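Local coordinates for protein cytochrome c-554 (Nitrosomonas europaea, PDB 1FT6) that carries electrons in periplasmic ammonia oxidation, accepting them directly from hydroxylamine oxidoreductase through a set of four covalently bound c-type hemes, at residues 4-9 against 94-99; 25-30 against 84-89; 170-175 against 194-199. One frame throughout, in Å; residues are numbered along the deposited sequence.

Contact 1: residues 4-9 against 94-99; sequences PFEGRK and PGRNFR. With HEC (heme c), chain D.
E6 stands between R96 and R99, and its carboxylate meets their two guanidinium groups in quite different ways. R99 grips it side-on, NE donating to E6 OE1 at 2.7 Å and NH2 to E6 OE2 at 3.1 Å. Both bonds are nearly straight, and the two flat groups lie only 13° from coplanar. The guanidinium of R96 is turned almost perpendicular to the same carboxylate, with 88° between the planes; its NH1 lies 2.8 Å from E6 OE2 and approaches nearly along the C-O bond, while R99 NH2 takes the syn lone pair. OE2 thus accepts two donors, and the double grip of R99 should keep the carboxylate from turning. Two arginines round one glutamate would also tend to keep it ionised. With CG set between its backbone N and carbonyl carbon (chi1 72°) and the chain extended from there to NE, R99 presents a guanidinium edge to E6. R96 bends at CG instead, and its CB packs 3.5 Å from P4 CD.

Beside this salt-bridge network, P94 covers one face of F5 in a CH-pi contact, its CB 3.8 Å from the centroid of the F5 ring. G95 leaves room for heme 1, whose CBB lies 3.7 Å from G95 CA; a CB there would collide with it. E89, on helix 88-92, accepts the backbone N-H groups of E6, G7 and G95, so this helix ties together the loop leading into helix 9-14, which bears the heme-linked C11, and the start of helix 98-112, which bears the iron ligand H102.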
loop_
_atom_site.group_PDB
_atom_site.type_symbol
_atom_site.label_atom_id
_atom_site.label_comp_id
_atom_site.label_asym_id
_atom_site.label_seq_id
_atom_site.Cartn_x
_atom_site.Cartn_y
_atom_site.Cartn_z
ATOM N N PRO A 4 11.794 -9.077 3.818
ATOM C CA PRO A 4 11.501 -9.122 2.385
ATOM C C PRO A 4 9.981 -9.159 2.127
ATOM O O PRO A 4 9.199 -9.545 3.003
ATOM C CB PRO A 4 12.164 -10.408 1.928
ATOM C CG PRO A 4 12.052 -11.274 3.104
ATOM C CD PRO A 4 12.215 -10.406 4.322
ATOM N N PHE A 5 9.592 -8.749 0.927
ATOM C CA PHE A 5 8.215 -8.782 0.485
ATOM C C PHE A 5 7.864 -10.206 0.136
ATOM O O PHE A 5 8.741 -10.990 -0.211
ATOM C CB PHE A 5 8.026 -7.932 -0.769
ATOM C CG PHE A 5 7.993 -6.466 -0.494
ATOM C CD1 PHE A 5 6.775 -5.785 -0.408
ATOM C CD2 PHE A 5 9.180 -5.762 -0.282
ATOM C CE1 PHE A 5 6.750 -4.438 -0.115
ATOM C CE2 PHE A 5 9.170 -4.394 0.024
ATOM C CZ PHE A 5 7.962 -3.734 0.108
ATOM N N GLU A 6 6.584 -10.551 0.218
ATOM C CA GLU A 6 6.144 -11.873 -0.184
ATOM C C GLU A 6 4.899 -11.782 -1.062
ATOM O O GLU A 6 4.596 -12.691 -1.824
ATOM C CB GLU A 6 5.819 -12.754 1.028
ATOM C CG GLU A 6 6.970 -12.978 1.961
ATOM C CD GLU A 6 6.552 -13.843 3.111
ATOM O OE1 GLU A 6 5.781 -13.329 3.952
ATOM O OE2 GLU A 6 6.975 -15.026 3.157
ATOM N N GLY A 7 4.156 -10.689 -0.979
ATOM C CA GLY A 7 2.954 -10.647 -1.784
ATOM C C GLY A 7 1.717 -10.622 -0.901
ATOM O O GLY A 7 1.806 -10.721 0.304
ATOM N N ARG A 8 0.567 -10.491 -1.522
ATOM C CA ARG A 8 -0.698 -10.347 -0.826
ATOM C C ARG A 8 -1.360 -11.604 -0.275
ATOM O O ARG A 8 -2.243 -11.495 0.576
ATOM C CB ARG A 8 -1.725 -9.700 -1.774
ATOM C CG ARG A 8 -1.281 -8.418 -2.424
ATOM C CD ARG A 8 -2.463 -7.739 -3.114
ATOM N NE ARG A 8 -3.211 -8.597 -4.040
ATOM C CZ ARG A 8 -2.863 -8.839 -5.297
ATOM N NH1 ARG A 8 -3.621 -9.634 -6.058
ATOM N NH2 ARG A 8 -1.750 -8.298 -5.791
ATOM N N LYS A 9 -0.935 -12.767 -0.737
ATOM C CA LYS A 9 -1.618 -14.016 -0.377
ATOM C C LYS A 9 -1.893 -14.277 1.079
ATOM O O LYS A 9 -3.036 -14.448 1.453
ATOM C CB LYS A 9 -0.899 -15.226 -0.962
ATOM C CG LYS A 9 -1.656 -16.555 -0.703
ATOM C CD LYS A 9 -1.142 -17.711 -1.585
ATOM C CE LYS A 9 -0.283 -18.683 -0.781
ATOM N NZ LYS A 9 0.226 -19.818 -1.619
ATOM N N PRO A 94 6.772 -4.680 4.138
ATOM C CA PRO A 94 6.998 -6.097 3.799
ATOM C C PRO A 94 6.684 -6.942 5.016
ATOM O O PRO A 94 7.157 -6.631 6.124
ATOM C CB PRO A 94 8.484 -6.173 3.453
ATOM C CG PRO A 94 9.040 -4.845 3.596
ATOM C CD PRO A 94 7.938 -3.835 3.821
ATOM N N GLY A 95 5.937 -8.008 4.769
ATOM C CA GLY A 95 5.416 -8.849 5.814
ATOM C C GLY A 95 6.073 -10.119 6.223
ATOM O O GLY A 95 5.589 -10.730 7.181
ATOM N N ARG A 96 7.162 -10.520 5.554
ATOM C CA ARG A 96 7.809 -11.781 5.904
ATOM C C ARG A 96 7.963 -12.086 7.376
ATOM O O ARG A 96 7.664 -13.218 7.794
ATOM C CB ARG A 96 9.194 -11.897 5.262
ATOM C CG ARG A 96 9.903 -13.181 5.662
ATOM C CD ARG A 96 9.511 -14.330 4.760
ATOM N NE ARG A 96 10.351 -15.509 4.994
ATOM C CZ ARG A 96 10.042 -16.740 4.592
ATOM N NH1 ARG A 96 8.912 -16.963 3.936
ATOM N NH2 ARG A 96 10.859 -17.754 4.852
ATOM N N ASN A 97 8.459 -11.124 8.148
ATOM C CA ASN A 97 8.686 -11.319 9.581
ATOM C C ASN A 97 7.512 -10.989 10.501
ATOM O O ASN A 97 7.305 -11.673 11.501
ATOM C CB ASN A 97 9.880 -10.511 10.041
ATOM C CG ASN A 97 11.172 -10.932 9.322
ATOM O OD1 ASN A 97 11.278 -12.056 8.840
ATOM N ND2 ASN A 97 12.132 -10.029 9.253
ATOM N N PHE A 98 6.743 -9.948 10.197
ATOM C CA PHE A 98 5.652 -9.669 11.110
ATOM C C PHE A 98 4.417 -10.535 10.899
ATOM O O PHE A 98 3.647 -10.736 11.832
ATOM C CB PHE A 98 5.286 -8.165 11.118
ATOM C CG PHE A 98 4.543 -7.672 9.871
ATOM C CD1 PHE A 98 3.246 -8.108 9.575
ATOM C CD2 PHE A 98 5.124 -6.678 9.061
ATOM C CE1 PHE A 98 2.514 -7.573 8.504
ATOM C CE2 PHE A 98 4.420 -6.117 7.983
ATOM C CZ PHE A 98 3.097 -6.562 7.692
ATOM N N ARG A 99 4.215 -11.112 9.735
ATOM C CA ARG A 99 2.993 -11.877 9.619
ATOM C C ARG A 99 2.979 -13.089 10.538
ATOM O O ARG A 99 1.898 -13.590 10.874
ATOM C CB ARG A 99 2.732 -12.281 8.178
ATOM C CG ARG A 99 3.639 -13.350 7.641
ATOM C CD ARG A 99 3.128 -13.836 6.287
ATOM N NE ARG A 99 4.125 -14.658 5.599
ATOM C CZ ARG A 99 4.312 -15.952 5.832
ATOM N NH1 ARG A 99 3.565 -16.570 6.740
ATOM N NH2 ARG A 99 5.232 -16.636 5.154
HETATM FE FE HEC D . -2.592 -9.302 10.136
HETATM C CHA HEC D . -3.866 -7.499 12.719
HETATM C CHB HEC D . -1.971 -6.510 8.418
HETATM C CHC HEC D . -1.034 -11.165 7.668
HETATM C CHD HEC D . -3.711 -12.168 11.602
HETATM N NA HEC D . -2.898 -7.417 10.468
HETATM C C1A HEC D . -3.395 -6.820 11.602
HETATM C C2A HEC D . -3.395 -5.406 11.479
HETATM C C3A HEC D . -2.900 -5.115 10.227
HETATM C C4A HEC D . -2.584 -6.369 9.644
HETATM C CMA HEC D . -2.667 -3.693 9.586
HETATM C CAA HEC D . -3.859 -4.433 12.548
HETATM C CBA HEC D . -2.700 -4.045 13.494
HETATM C CGA HEC D . -3.037 -2.996 14.560
HETATM O O1A HEC D . -3.885 -3.313 15.451
HETATM O O2A HEC D . -2.451 -1.886 14.560
HETATM N NB HEC D . -1.686 -8.938 8.392
HETATM C C1B HEC D . -1.540 -7.683 7.827
HETATM C C2B HEC D . -0.798 -7.719 6.591
HETATM C C3B HEC D . -0.459 -9.024 6.392
HETATM C C4B HEC D . -1.041 -9.781 7.540
HETATM C CMB HEC D . -0.465 -6.540 5.648
HETATM C CAB HEC D . 0.346 -9.658 5.213
HETATM C CBB HEC D . 1.810 -9.347 5.266
HETATM N NC HEC D . -2.387 -11.212 9.747
HETATM C C1C HEC D . -1.720 -11.828 8.651
HETATM C C2C HEC D . -1.901 -13.263 8.632
HETATM C C3C HEC D . -2.748 -13.526 9.666
HETATM C C4C HEC D . -2.998 -12.287 10.380
HETATM C CMC HEC D . -1.339 -14.272 7.605
HETATM C CAC HEC D . -3.399 -14.901 9.970
HETATM C CBC HEC D . -2.529 -16.089 10.307
HETATM N ND HEC D . -3.534 -9.740 11.853
HETATM C C1D HEC D . -3.919 -10.995 12.300
HETATM C C2D HEC D . -4.587 -10.910 13.607
HETATM C C3D HEC D . -4.582 -9.563 13.910
HETATM C C4D HEC D . -3.942 -8.876 12.815
HETATM C CMD HEC D . -5.204 -12.095 14.425
HETATM C CAD HEC D . -5.366 -8.915 15.041
HETATM C CBD HEC D . -6.796 -8.562 14.642
HETATM C CGD HEC D . -7.640 -8.007 15.748
HETATM O O1D HEC D . -8.866 -8.285 15.700
HETATM O O2D HEC D . -7.093 -7.291 16.602
#

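Contact 2: residues 25-30 against 84-89; sequences TAHAKA and TGVGCE. With HEC (heme c), chain G.
H27 is the first residue of 25-30 to touch 84-89, and it does so with both backbone and ring. Its carbonyl O accepts V86 N at 2.9 Å, the donor standing above the carbonyl plane, while A30 N reaches the same oxygen from the opposite face. The side chain runs past V86: H27 CB lies 3.4 Å from V86 O, an oxygen that also receives W22 NE1, and H27 CD2 comes within 3.7 Å of V86 CB. With CG anti to the carbonyl carbon (chi1 -80°), the imidazole projects to heme 4, where H27 NE2 binds the iron at 2.1 Å; H138 supplies the other axial nitrogen. V86 follows the ring down to the porphyrin, its CG2 3.8 Å from the heme meso carbon CHD. Such bis-histidine coordination belongs to the multiheme cytochrome c design, in which the distal ligand may come from a distant part of the chain. The 84-89 segment serves another heme as well, since C88 opens the CXXCH motif of heme 3. Further along, A28 turns its CB away from this segment, yet its carbonyl is joined to that of T84 by a water donating to both. A CB on G85 would run into A28 O. A30 closes the contact with CB 4.0 Å from V86 CG2, and its carbonyl O accepts ND1 of H64, the histidine ligand of heme 2.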
loop_
_atom_site.group_PDB
_atom_site.type_symbol
_atom_site.label_atom_id
_atom_site.label_comp_id
_atom_site.label_asym_id
_atom_site.label_seq_id
_atom_site.Cartn_x
_atom_site.Cartn_y
_atom_site.Cartn_z
ATOM N N THR A 25 -10.312 -1.187 -5.270
ATOM C CA THR A 25 -9.727 0.159 -5.266
ATOM C C THR A 25 -8.812 0.373 -6.475
ATOM O O THR A 25 -8.387 -0.573 -7.105
ATOM C CB THR A 25 -8.863 0.441 -4.016
ATOM O OG1 THR A 25 -7.790 -0.510 -3.952
ATOM C CG2 THR A 25 -9.710 0.417 -2.739
ATOM N N ALA A 26 -8.505 1.625 -6.781
ATOM C CA ALA A 26 -7.640 1.913 -7.924
ATOM C C ALA A 26 -6.274 1.259 -7.707
ATOM O O ALA A 26 -5.617 0.821 -8.661
ATOM C CB ALA A 26 -7.489 3.408 -8.060
ATOM N N HIS A 27 -5.838 1.193 -6.455
ATOM C CA HIS A 27 -4.552 0.584 -6.145
ATOM C C HIS A 27 -4.468 -0.847 -6.679
ATOM O O HIS A 27 -3.438 -1.242 -7.238
ATOM C CB HIS A 27 -4.313 0.556 -4.630
ATOM C CG HIS A 27 -3.843 1.857 -4.076
ATOM N ND1 HIS A 27 -4.317 2.422 -2.910
ATOM C CD2 HIS A 27 -2.909 2.711 -4.546
ATOM C CE1 HIS A 27 -3.669 3.577 -2.718
ATOM N NE2 HIS A 27 -2.803 3.783 -3.692
ATOM N N ALA A 28 -5.531 -1.637 -6.471
ATOM C CA ALA A 28 -5.573 -3.043 -6.904
ATOM C C ALA A 28 -5.438 -3.179 -8.420
ATOM O O ALA A 28 -4.923 -4.169 -8.916
ATOM C CB ALA A 28 -6.923 -3.713 -6.454
ATOM N N LYS A 29 -5.929 -2.185 -9.138
ATOM C CA LYS A 29 -5.876 -2.198 -10.600
ATOM C C LYS A 29 -4.781 -1.318 -11.202
ATOM O O LYS A 29 -4.820 -1.030 -12.409
ATOM C CB LYS A 29 -7.215 -1.737 -11.148
ATOM C CG LYS A 29 -8.402 -2.345 -10.435
ATOM C CD LYS A 29 -9.654 -1.523 -10.754
ATOM C CE LYS A 29 -10.556 -1.394 -9.548
ATOM N NZ LYS A 29 -11.898 -0.893 -9.957
ATOM N N ALA A 30 -3.810 -0.921 -10.387
ATOM C CA ALA A 30 -2.713 -0.055 -10.831
ATOM C C ALA A 30 -1.988 -0.558 -12.069
ATOM O O ALA A 30 -1.548 0.237 -12.913
ATOM C CB ALA A 30 -1.711 0.125 -9.712
ATOM N N THR A 84 1.492 -7.689 -7.949
ATOM C CA THR A 84 1.018 -6.799 -9.010
ATOM C C THR A 84 -0.100 -5.892 -8.504
ATOM O O THR A 84 -1.091 -6.379 -7.966
ATOM C CB THR A 84 0.522 -7.614 -10.232
ATOM O OG1 THR A 84 1.588 -8.457 -10.698
ATOM C CG2 THR A 84 0.104 -6.711 -11.370
ATOM N N GLY A 85 0.019 -4.579 -8.735
ATOM C CA GLY A 85 -0.992 -3.691 -8.184
ATOM C C GLY A 85 -0.390 -3.235 -6.876
ATOM O O GLY A 85 0.533 -3.865 -6.369
ATOM N N VAL A 86 -0.872 -2.121 -6.330
ATOM C CA VAL A 86 -0.339 -1.607 -5.098
ATOM C C VAL A 86 -1.111 -2.329 -4.015
ATOM O O VAL A 86 -2.255 -1.988 -3.754
ATOM C CB VAL A 86 -0.575 -0.084 -5.039
ATOM C CG1 VAL A 86 -0.079 0.453 -3.705
ATOM C CG2 VAL A 86 0.203 0.586 -6.237
ATOM N N GLY A 87 -0.436 -3.278 -3.366
ATOM C CA GLY A 87 -1.077 -4.133 -2.384
ATOM C C GLY A 87 -0.773 -3.924 -0.929
ATOM O O GLY A 87 -0.200 -2.925 -0.526
ATOM N N CYS A 88 -1.086 -4.947 -0.123
ATOM C CA CYS A 88 -0.959 -4.805 1.336
ATOM C C CYS A 88 0.365 -4.331 1.883
ATOM O O CYS A 88 0.397 -3.405 2.686
ATOM C CB CYS A 88 -1.366 -6.151 2.008
ATOM S SG CYS A 88 -2.672 -7.041 1.143
ATOM N N GLU A 89 1.480 -4.933 1.432
ATOM C CA GLU A 89 2.809 -4.576 1.913
ATOM C C GLU A 89 3.293 -3.213 1.415
ATOM O O GLU A 89 4.180 -2.644 2.013
ATOM C CB GLU A 89 3.832 -5.659 1.553
ATOM C CG GLU A 89 3.523 -7.070 2.158
ATOM C CD GLU A 89 4.286 -8.191 1.432
ATOM O OE1 GLU A 89 4.066 -8.343 0.212
ATOM O OE2 GLU A 89 5.103 -8.908 2.054
HETATM FE FE HEC G . -1.853 5.607 -3.838
HETATM C CHA HEC G . -4.038 6.063 -6.415
HETATM C CHB HEC G . -3.952 7.116 -1.708
HETATM C CHC HEC G . 0.174 4.745 -1.165
HETATM C CHD HEC G . 0.420 4.334 -5.972
HETATM N NA HEC G . -3.628 6.410 -4.035
HETATM C C1A HEC G . -4.418 6.502 -5.142
HETATM C C2A HEC G . -5.672 7.143 -4.839
HETATM C C3A HEC G . -5.648 7.474 -3.532
HETATM C C4A HEC G . -4.364 7.004 -3.023
HETATM C CMA HEC G . -6.743 8.199 -2.722
HETATM C CAA HEC G . -6.776 7.408 -5.813
HETATM C CBA HEC G . -6.460 8.579 -6.727
HETATM C CGA HEC G . -6.648 9.904 -6.040
HETATM O O1A HEC G . -7.804 10.185 -5.652
HETATM O O2A HEC G . -5.651 10.628 -5.854
HETATM N NB HEC G . -1.885 5.893 -1.857
HETATM C C1B HEC G . -2.785 6.623 -1.140
HETATM C C2B HEC G . -2.448 6.709 0.260
HETATM C C3B HEC G . -1.309 5.959 0.441
HETATM C C4B HEC G . -0.967 5.462 -0.888
HETATM C CMB HEC G . -3.214 7.504 1.351
HETATM C CAB HEC G . -0.491 5.669 1.730
HETATM C CBB HEC G . -1.356 5.096 2.857
HETATM N NC HEC G . -0.090 4.723 -3.598
HETATM C C1C HEC G . 0.598 4.438 -2.432
HETATM C C2C HEC G . 1.891 3.799 -2.698
HETATM C C3C HEC G . 2.001 3.760 -4.055
HETATM C C4C HEC G . 0.746 4.300 -4.606
HETATM C CMC HEC G . 2.929 3.328 -1.643
HETATM C CAC HEC G . 3.224 3.283 -4.875
HETATM C CBC HEC G . 3.667 1.834 -4.641
HETATM N ND HEC G . -1.809 5.310 -5.770
HETATM C C1D HEC G . -0.763 4.766 -6.520
HETATM C C2D HEC G . -1.100 4.651 -7.916
HETATM C C3D HEC G . -2.378 5.097 -8.030
HETATM C C4D HEC G . -2.803 5.512 -6.712
HETATM C CMD HEC G . -0.205 4.075 -9.068
HETATM C CAD HEC G . -3.177 5.000 -9.310
HETATM C CBD HEC G . -3.865 3.698 -9.646
HETATM C CGD HEC G . -4.369 3.665 -11.044
HETATM O O1D HEC G . -5.403 4.252 -11.284
HETATM O O2D HEC G . -3.715 3.060 -11.902
HETATM O O HOH W 1 -3.742 -6.628 -8.255
#

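Contact 3: residues 170-175 against 194-199; sequences EMVKEV and FKFHDE. With HEC (heme c), chain F.
K173 lays CE and its ammonium group over one face of the F196 ring and ends in the carboxylate of E199. NZ donates to E199 OE1 at 3.0 Å on the syn lone pair, and a weak second bond reaches E199 OE2 at 3.1 Å, so both oxygens of the acid have the same partner. The ammonium also sits 4.1 Å from the centroid of the F196 ring, a cation-pi contact, while K173 CE lies almost on the ring normal. K195 CG covers the opposite face, and V172 CG1 meets the ring at its edge, 3.7 Å from F196 CE1. In place of F196 an alanine would probably leave the K173 chain without the surface it lies on and its ammonium held mainly by E199, with a gap beside V172.

The other V172 branch is directed inward, CG2 anti to the backbone N, and reaches F194 CZ at 3.9 Å and the CMD methyl of heme 3 at 3.7 Å. On the far side of F194, H197 ND1 donates to the heme propionate oxygen O1D at 2.7 Å in a nearly straight bond (166°). H181 and the backbone N of Y182 add further donors to this heme. Type I turns satisfy M171 O through E174 N and F194 O through H197 N, and K173 N also donates to E170 O. The contact thus joins the region around helix 168-171 to the start of helix 197-202, whose N-cap is F196, and K195 adds a salt bridge to D169 of the former helix.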
loop_
_atom_site.group_PDB
_atom_site.type_symbol
_atom_site.label_atom_id
_atom_site.label_comp_id
_atom_site.label_asym_id
_atom_site.label_seq_id
_atom_site.Cartn_x
_atom_site.Cartn_y
_atom_site.Cartn_z
ATOM N N GLU A 170 -5.366 13.971 4.170
ATOM C CA GLU A 170 -6.645 13.953 3.474
ATOM C C GLU A 170 -6.831 12.654 2.708
ATOM O O GLU A 170 -7.858 11.996 2.831
ATOM C CB GLU A 170 -6.749 15.102 2.467
ATOM C CG GLU A 170 -6.310 16.450 3.010
ATOM C CD GLU A 170 -7.202 16.929 4.150
ATOM O OE1 GLU A 170 -8.416 16.614 4.123
ATOM O OE2 GLU A 170 -6.693 17.616 5.069
ATOM N N MET A 171 -5.822 12.274 1.915
ATOM C CA MET A 171 -5.945 11.079 1.097
ATOM C C MET A 171 -6.049 9.783 1.875
ATOM O O MET A 171 -6.704 8.845 1.410
ATOM C CB MET A 171 -4.757 10.936 0.146
ATOM C CG MET A 171 -4.410 12.164 -0.652
ATOM S SD MET A 171 -5.471 12.226 -2.100
ATOM C CE MET A 171 -6.806 13.177 -1.306
ATOM N N VAL A 172 -5.397 9.709 3.030
ATOM C CA VAL A 172 -5.465 8.455 3.777
ATOM C C VAL A 172 -6.887 8.188 4.255
ATOM O O VAL A 172 -7.261 7.036 4.562
ATOM C CB VAL A 172 -4.432 8.446 4.962
ATOM C CG1 VAL A 172 -4.898 9.340 6.122
ATOM C CG2 VAL A 172 -4.235 6.965 5.452
ATOM N N LYS A 173 -7.710 9.234 4.257
ATOM C CA LYS A 173 -9.116 9.099 4.681
ATOM C C LYS A 173 -10.033 9.038 3.481
ATOM O O LYS A 173 -11.252 9.137 3.624
ATOM C CB LYS A 173 -9.539 10.301 5.564
ATOM C CG LYS A 173 -8.771 10.468 6.854
ATOM C CD LYS A 173 -9.544 11.299 7.896
ATOM C CE LYS A 173 -8.620 11.623 9.087
ATOM N NZ LYS A 173 -9.203 12.511 10.130
ATOM N N GLU A 174 -9.476 8.872 2.285
ATOM C CA GLU A 174 -10.278 8.857 1.062
ATOM C C GLU A 174 -11.015 7.557 0.870
ATOM O O GLU A 174 -10.563 6.646 0.164
ATOM C CB GLU A 174 -9.396 9.161 -0.154
ATOM C CG GLU A 174 -10.114 9.259 -1.485
ATOM C CD GLU A 174 -11.375 10.134 -1.415
ATOM O OE1 GLU A 174 -12.476 9.554 -1.583
ATOM O OE2 GLU A 174 -11.251 11.375 -1.192
ATOM N N VAL A 175 -12.190 7.494 1.487
ATOM C CA VAL A 175 -13.025 6.308 1.452
ATOM C C VAL A 175 -13.340 5.731 0.068
ATOM O O VAL A 175 -13.652 4.553 -0.048
ATOM C CB VAL A 175 -14.332 6.571 2.252
ATOM C CG1 VAL A 175 -13.968 6.935 3.675
ATOM C CG2 VAL A 175 -15.149 7.722 1.624
ATOM N N PHE A 194 -1.027 4.189 14.709
ATOM C CA PHE A 194 -1.354 5.148 13.663
ATOM C C PHE A 194 -2.211 6.253 14.267
ATOM O O PHE A 194 -3.114 5.975 15.029
ATOM C CB PHE A 194 -2.147 4.442 12.548
ATOM C CG PHE A 194 -2.485 5.347 11.366
ATOM C CD1 PHE A 194 -3.730 5.237 10.732
ATOM C CD2 PHE A 194 -1.564 6.313 10.920
ATOM C CE1 PHE A 194 -4.071 6.059 9.674
ATOM C CE2 PHE A 194 -1.890 7.170 9.850
ATOM C CZ PHE A 194 -3.150 7.039 9.220
ATOM N N LYS A 195 -1.940 7.500 13.917
ATOM C CA LYS A 195 -2.690 8.624 14.463
ATOM C C LYS A 195 -4.189 8.640 14.265
ATOM O O LYS A 195 -4.893 9.280 15.076
ATOM C CB LYS A 195 -2.106 9.956 13.974
ATOM C CG LYS A 195 -2.351 10.308 12.505
ATOM C CD LYS A 195 -1.405 11.442 12.088
ATOM C CE LYS A 195 -1.673 11.967 10.662
ATOM N NZ LYS A 195 -0.869 13.210 10.385
ATOM N N PHE A 196 -4.695 7.962 13.233
ATOM C CA PHE A 196 -6.132 7.892 12.967
ATOM C C PHE A 196 -6.698 6.507 13.274
ATOM O O PHE A 196 -7.796 6.202 12.872
ATOM C CB PHE A 196 -6.422 8.202 11.480
ATOM C CG PHE A 196 -5.946 9.559 11.045
ATOM C CD1 PHE A 196 -5.419 9.754 9.770
ATOM C CD2 PHE A 196 -6.027 10.654 11.924
ATOM C CE1 PHE A 196 -4.979 11.000 9.377
ATOM C CE2 PHE A 196 -5.581 11.927 11.540
ATOM C CZ PHE A 196 -5.053 12.095 10.259
ATOM N N HIS A 197 -5.925 5.655 13.938
ATOM C CA HIS A 197 -6.387 4.296 14.247
ATOM C C HIS A 197 -7.690 4.264 15.055
ATOM O O HIS A 197 -8.641 3.565 14.703
ATOM C CB HIS A 197 -5.296 3.536 15.050
ATOM C CG HIS A 197 -5.707 2.158 15.481
ATOM N ND1 HIS A 197 -5.504 1.036 14.704
ATOM C CD2 HIS A 197 -6.329 1.726 16.610
ATOM C CE1 HIS A 197 -5.986 -0.023 15.331
ATOM N NE2 HIS A 197 -6.495 0.369 16.492
ATOM N N ASP A 198 -7.711 4.986 16.164
ATOM C CA ASP A 198 -8.929 4.987 16.987
ATOM C C ASP A 198 -10.110 5.586 16.219
ATOM O O ASP A 198 -11.231 5.065 16.279
ATOM C CB ASP A 198 -8.671 5.737 18.291
ATOM C CG ASP A 198 -7.697 4.983 19.193
ATOM O OD1 ASP A 198 -7.601 3.745 19.053
ATOM O OD2 ASP A 198 -7.029 5.626 20.023
ATOM N N GLU A 199 -9.849 6.666 15.483
ATOM C CA GLU A 199 -10.898 7.274 14.669
ATOM C C GLU A 199 -11.440 6.256 13.670
ATOM O O GLU A 199 -12.662 6.097 13.518
ATOM C CB GLU A 199 -10.364 8.505 13.905
ATOM C CG GLU A 199 -11.277 8.914 12.720
ATOM C CD GLU A 199 -10.742 10.102 11.952
ATOM O OE1 GLU A 199 -9.780 10.724 12.426
ATOM O OE2 GLU A 199 -11.285 10.405 10.867
HETATM FE FE HEC F . -4.629 -1.988 5.144
HETATM C CHA HEC F . -5.600 -0.966 8.204
HETATM C CHB HEC F . -5.297 -5.260 6.035
HETATM C CHC HEC F . -3.882 -3.000 1.974
HETATM C CHD HEC F . -3.639 1.175 4.374
HETATM N NA HEC F . -5.318 -2.910 6.804
HETATM C C1A HEC F . -5.673 -2.330 7.956
HETATM C C2A HEC F . -6.114 -3.325 8.944
HETATM C C3A HEC F . -5.984 -4.572 8.325
HETATM C C4A HEC F . -5.504 -4.289 6.987
HETATM C CMA HEC F . -6.271 -5.985 8.834
HETATM C CAA HEC F . -6.608 -2.976 10.405
HETATM C CBA HEC F . -8.143 -3.050 10.502
HETATM C CGA HEC F . -8.899 -2.162 9.500
HETATM O O1A HEC F . -8.643 -0.963 9.515
HETATM O O2A HEC F . -9.713 -2.696 8.701
HETATM N NB HEC F . -4.564 -3.721 4.228
HETATM C C1B HEC F . -4.855 -5.022 4.710
HETATM C C2B HEC F . -4.714 -6.041 3.700
HETATM C C3B HEC F . -4.326 -5.418 2.553
HETATM C C4B HEC F . -4.261 -3.989 2.876
HETATM C CMB HEC F . -4.995 -7.572 3.831
HETATM C CAB HEC F . -4.021 -6.013 1.164
HETATM C CBB HEC F . -5.236 -6.659 0.438
HETATM N NC HEC F . -3.938 -1.076 3.499
HETATM C C1C HEC F . -3.697 -1.649 2.290
HETATM C C2C HEC F . -3.153 -0.702 1.352
HETATM C C3C HEC F . -2.981 0.447 2.040
HETATM C C4C HEC F . -3.529 0.207 3.385
HETATM C CMC HEC F . -2.775 -1.001 -0.141
HETATM C CAC HEC F . -2.307 1.768 1.548
HETATM C CBC HEC F . -2.996 2.366 0.325
HETATM N ND HEC F . -4.709 -0.273 6.032
HETATM C C1D HEC F . -4.215 0.958 5.632
HETATM C C2D HEC F . -4.355 1.972 6.654
HETATM C C3D HEC F . -4.946 1.345 7.708
HETATM C C4D HEC F . -5.134 0.001 7.323
HETATM C CMD HEC F . -3.869 3.428 6.528
HETATM C CAD HEC F . -5.178 1.949 9.112
HETATM C CBD HEC F . -4.125 1.674 10.164
HETATM C CGD HEC F . -4.685 1.648 11.610
HETATM O O1D HEC F . -3.973 1.138 12.481
HETATM O O2D HEC F . -5.824 2.152 11.854
#

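In the fold
Contact 2 is the most central and the most buried, while contacts 1 and 3 lie farther out and are only partly buried. This is matched by their chemistry: the outer two each join salt bridges to aromatic packing, a network of three residues in contact 1 and a lysine-glutamate pair by a ring in contact 3, whereas contact 2 rests on a backbone bond, small apolar side chains, a bridging water and an iron ligand. Contacts 1 and 2 touch, share helix 88-92 through E89, and are nested along the chain. Contact 3 follows both in sequence and touches neither, but heme 3 connects it with contact 2: C88 is linked to that heme, and H197 holds its propionate.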